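Local coordinates for putative molybdenum cofactor biosynthesis protein (Corynebacterium diphtheriae, PDB 2G2C) that probably binds molybdopterin and takes part in molybdenum cofactor biosynthesis, at residues Glu89-Phe94 with Ile136-Ser141. Sequence-based numbering, arbitrary orientation.
Sequences EATASF and IVNAPS
Helix 87-92 packs on one face of the central mixed sheet through Thr-91, which meets Ile-136 and Asn-138, alternate residues of strand 135-139. The side chains of Asn-138 and Thr-91 approach head-on from strand and helix, and ND2 gives a nearly straight hydrogen bond to OG1 (2.9 Å, N-H...O angle 167°), with OG1 close to the amide plane. Thr-91 OG1 is also hydrogen-bonded to Thr-87 O one turn back in the helix, so the buried hydroxyl links helix backbone to strand side chain. The amide is gripped at both ends: ND2 has a second partner in Thr-75 OG1 on the adjacent parallel strand 72-76, and OD1 accepts from Ile-123 N, which together should fix its rotation.

In this α/β fold of the MoCF_biosynth family, strand 135-139 lies between parallel strand 72-76 and antiparallel strand 124-126; Val-137 points away from helix 87-92 and packs against helix 143-153. Beside the polar pair, methyl meets methyl, Thr-91 CG2 lying 3.6 Å from Ile-136 CG2. The Thr-91 torsion, chi1 -60°, sets CG2 opposite the backbone N and turns OG1 toward Asn-138. Further along, the extended arm of Ile-136 (chi2 180°) carries CD1 to 4.2 Å from Phe-94 CB, a looser apolar touch made by the base of the phenylalanine side chain. In the turn at residues 90-94, Ala-90 O accepts from both Ser-93 N and Ser-93 OG (2.7 Å to OG), while Phe-94 N bonds to Thr-91 O at 2.9 Å.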
ATOM      1  N   GLU A  89      -0.213  -6.023  10.295  1.00  9.76           N
ATOM      2  CA  GLU A  89      -1.319  -6.569  11.097  1.00  9.00           C
ATOM      3  C   GLU A  89      -2.631  -5.822  10.752  1.00  9.82           C
ATOM      4  O   GLU A  89      -3.693  -6.433  10.530  1.00 10.18           O
ATOM      5  CB  GLU A  89      -1.038  -6.455  12.609  1.00 10.16           C
ATOM      6  CG  GLU A  89       0.110  -7.369  13.119  1.00 11.90           C
ATOM      7  CD  GLU A  89       1.562  -6.846  12.868  1.00 12.37           C
ATOM      8  OE1 GLU A  89       1.798  -5.863  12.113  1.00 12.05           O
ATOM      9  OE2 GLU A  89       2.478  -7.447  13.474  1.00 14.38           O
ATOM     10  N   ALA A  90      -2.542  -4.493  10.716  1.00  9.02           N
ATOM     11  CA  ALA A  90      -3.717  -3.692  10.372  1.00 10.87           C
ATOM     12  C   ALA A  90      -4.221  -4.085   8.963  1.00 10.63           C
ATOM     13  O   ALA A  90      -5.423  -4.260   8.709  1.00 10.53           O
ATOM     14  CB  ALA A  90      -3.383  -2.166  10.449  1.00 11.72           C
ATOM     15  N   THR A  91      -3.291  -4.226   8.032  1.00 10.17           N
ATOM     16  CA  THR A  91      -3.657  -4.561   6.678  1.00  9.48           C
ATOM     17  C   THR A  91      -4.334  -5.934   6.593  1.00  9.61           C
ATOM     18  O   THR A  91      -5.347  -6.095   5.895  1.00 10.39           O
ATOM     19  CB  THR A  91      -2.425  -4.497   5.763  1.00  8.91           C
ATOM     20  OG1 THR A  91      -1.888  -3.168   5.799  1.00  9.97           O
ATOM     21  CG2 THR A  91      -2.788  -4.921   4.289  1.00 11.82           C
ATOM     22  N   ALA A  92      -3.763  -6.920   7.290  1.00 10.27           N
ATOM     23  CA  ALA A  92      -4.250  -8.296   7.237  1.00 10.49           C
ATOM     24  C   ALA A  92      -5.728  -8.347   7.642  1.00 10.20           C
ATOM     25  O   ALA A  92      -6.484  -9.240   7.165  1.00 12.13           O
ATOM     26  CB  ALA A  92      -3.438  -9.154   8.158  1.00 11.54           C
ATOM     27  N   SER A  93      -6.143  -7.407   8.509  1.00 11.41           N
ATOM     28  CA  SER A  93      -7.553  -7.437   8.990  1.00 11.30           C
ATOM     29  C   SER A  93      -8.558  -7.246   7.857  1.00 10.65           C
ATOM     30  O   SER A  93      -9.754  -7.595   8.044  1.00 12.22           O
ATOM     31  CB  SER A  93      -7.802  -6.402  10.096  1.00 12.24           C
ATOM     32  OG  SER A  93      -7.842  -5.078   9.595  1.00 12.83           O
ATOM     33  N   PHE A  94      -8.099  -6.717   6.702  1.00 10.16           N
ATOM     34  CA  PHE A  94      -8.950  -6.432   5.546  1.00 10.54           C
ATOM     35  C   PHE A  94      -8.812  -7.479   4.446  1.00 10.47           C
ATOM     36  O   PHE A  94      -9.555  -7.433   3.467  1.00 13.45           O
ATOM     37  CB  PHE A  94      -8.567  -5.107   4.906  1.00 10.29           C
ATOM     38  CG  PHE A  94      -8.795  -3.933   5.806  1.00  9.26           C
ATOM     39  CD1 PHE A  94     -10.053  -3.306   5.843  1.00 10.33           C
ATOM     40  CD2 PHE A  94      -7.785  -3.480   6.663  1.00 10.43           C
ATOM     41  CE1 PHE A  94     -10.277  -2.204   6.676  1.00 10.46           C
ATOM     42  CE2 PHE A  94      -8.015  -2.375   7.527  1.00 12.93           C
ATOM     43  CZ  PHE A  94      -9.253  -1.739   7.520  1.00 11.67           C
ATOM     44  N   ILE A 136      -4.343  -4.029  -1.768  1.00 10.23           N
ATOM     45  CA  ILE A 136      -3.604  -3.261  -0.781  1.00  9.11           C
ATOM     46  C   ILE A 136      -2.177  -3.779  -0.804  1.00 10.21           C
ATOM     47  O   ILE A 136      -1.956  -5.017  -0.818  1.00 10.14           O
ATOM     48  CB  ILE A 136      -4.217  -3.423   0.625  1.00  9.04           C
ATOM     49  CG1 ILE A 136      -5.711  -3.077   0.606  1.00  8.92           C
ATOM     50  CG2 ILE A 136      -3.475  -2.534   1.648  1.00 10.06           C
ATOM     51  CD1 ILE A 136      -6.359  -3.221   1.938  1.00 13.03           C
ATOM     52  N   VAL A 137      -1.215  -2.843  -0.814  1.00  9.62           N
ATOM     53  CA  VAL A 137       0.220  -3.182  -0.876  1.00 10.50           C
ATOM     54  C   VAL A 137       0.911  -2.404   0.223  1.00 10.15           C
ATOM     55  O   VAL A 137       0.762  -1.176   0.303  1.00 11.33           O
ATOM     56  CB  VAL A 137       0.819  -2.728  -2.245  1.00 11.36           C
ATOM     57  CG1 VAL A 137       2.356  -2.802  -2.258  1.00 12.94           C
ATOM     58  CG2 VAL A 137       0.241  -3.547  -3.382  1.00 11.99           C
ATOM     59  N   ASN A 138       1.657  -3.120   1.074  1.00  9.50           N
ATOM     60  CA  ASN A 138       2.497  -2.478   2.110  1.00  9.57           C
ATOM     61  C   ASN A 138       3.921  -2.324   1.599  1.00 11.62           C
ATOM     62  O   ASN A 138       4.602  -3.338   1.363  1.00 12.54           O
ATOM     63  CB  ASN A 138       2.614  -3.360   3.363  1.00 10.49           C
ATOM     64  CG  ASN A 138       1.299  -3.619   4.072  1.00 10.91           C
ATOM     65  OD1 ASN A 138       1.211  -4.623   4.767  1.00 12.37           O
ATOM     66  ND2 ASN A 138       0.326  -2.710   3.975  1.00  9.34           N
ATOM     67  N   ALA A 139       4.376  -1.078   1.423  1.00 10.40           N
ATOM     68  CA  ALA A 139       5.792  -0.832   1.119  1.00 11.88           C
ATOM     69  C   ALA A 139       6.566  -0.384   2.353  1.00 12.07           C
ATOM     70  O   ALA A 139       5.989   0.102   3.316  1.00 11.37           O
ATOM     71  CB  ALA A 139       5.916   0.237   0.034  1.00 10.54           C
ATOM     72  N   PRO A 140       7.894  -0.559   2.340  1.00 13.05           N
ATOM     73  CA  PRO A 140       8.717   0.008   3.418  1.00 13.32           C
ATOM     74  C   PRO A 140       8.703   1.539   3.403  1.00 13.13           C
ATOM     75  O   PRO A 140       8.163   2.139   2.460  1.00 12.94           O
ATOM     76  CB  PRO A 140      10.138  -0.506   3.108  1.00 14.93           C
ATOM     77  CG  PRO A 140       9.918  -1.687   2.142  1.00 15.42           C
ATOM     78  CD  PRO A 140       8.681  -1.315   1.344  1.00 14.90           C
ATOM     79  N   SER A 141       9.321   2.136   4.422  1.00 13.63           N
ATOM     80  CA  SER A 141       9.367   3.591   4.503  0.50 13.67           C
ATOM     81  C   SER A 141      10.371   4.185   3.512  1.00 14.20           C
ATOM     82  O   SER A 141      10.202   5.316   3.063  1.00 15.70           O
ATOM     83  CB  SER A 141       9.771   4.029   5.907  0.50 13.71           C
ATOM     84  OG  SER A 141      10.983   3.396   6.278  0.50 12.80           O
TER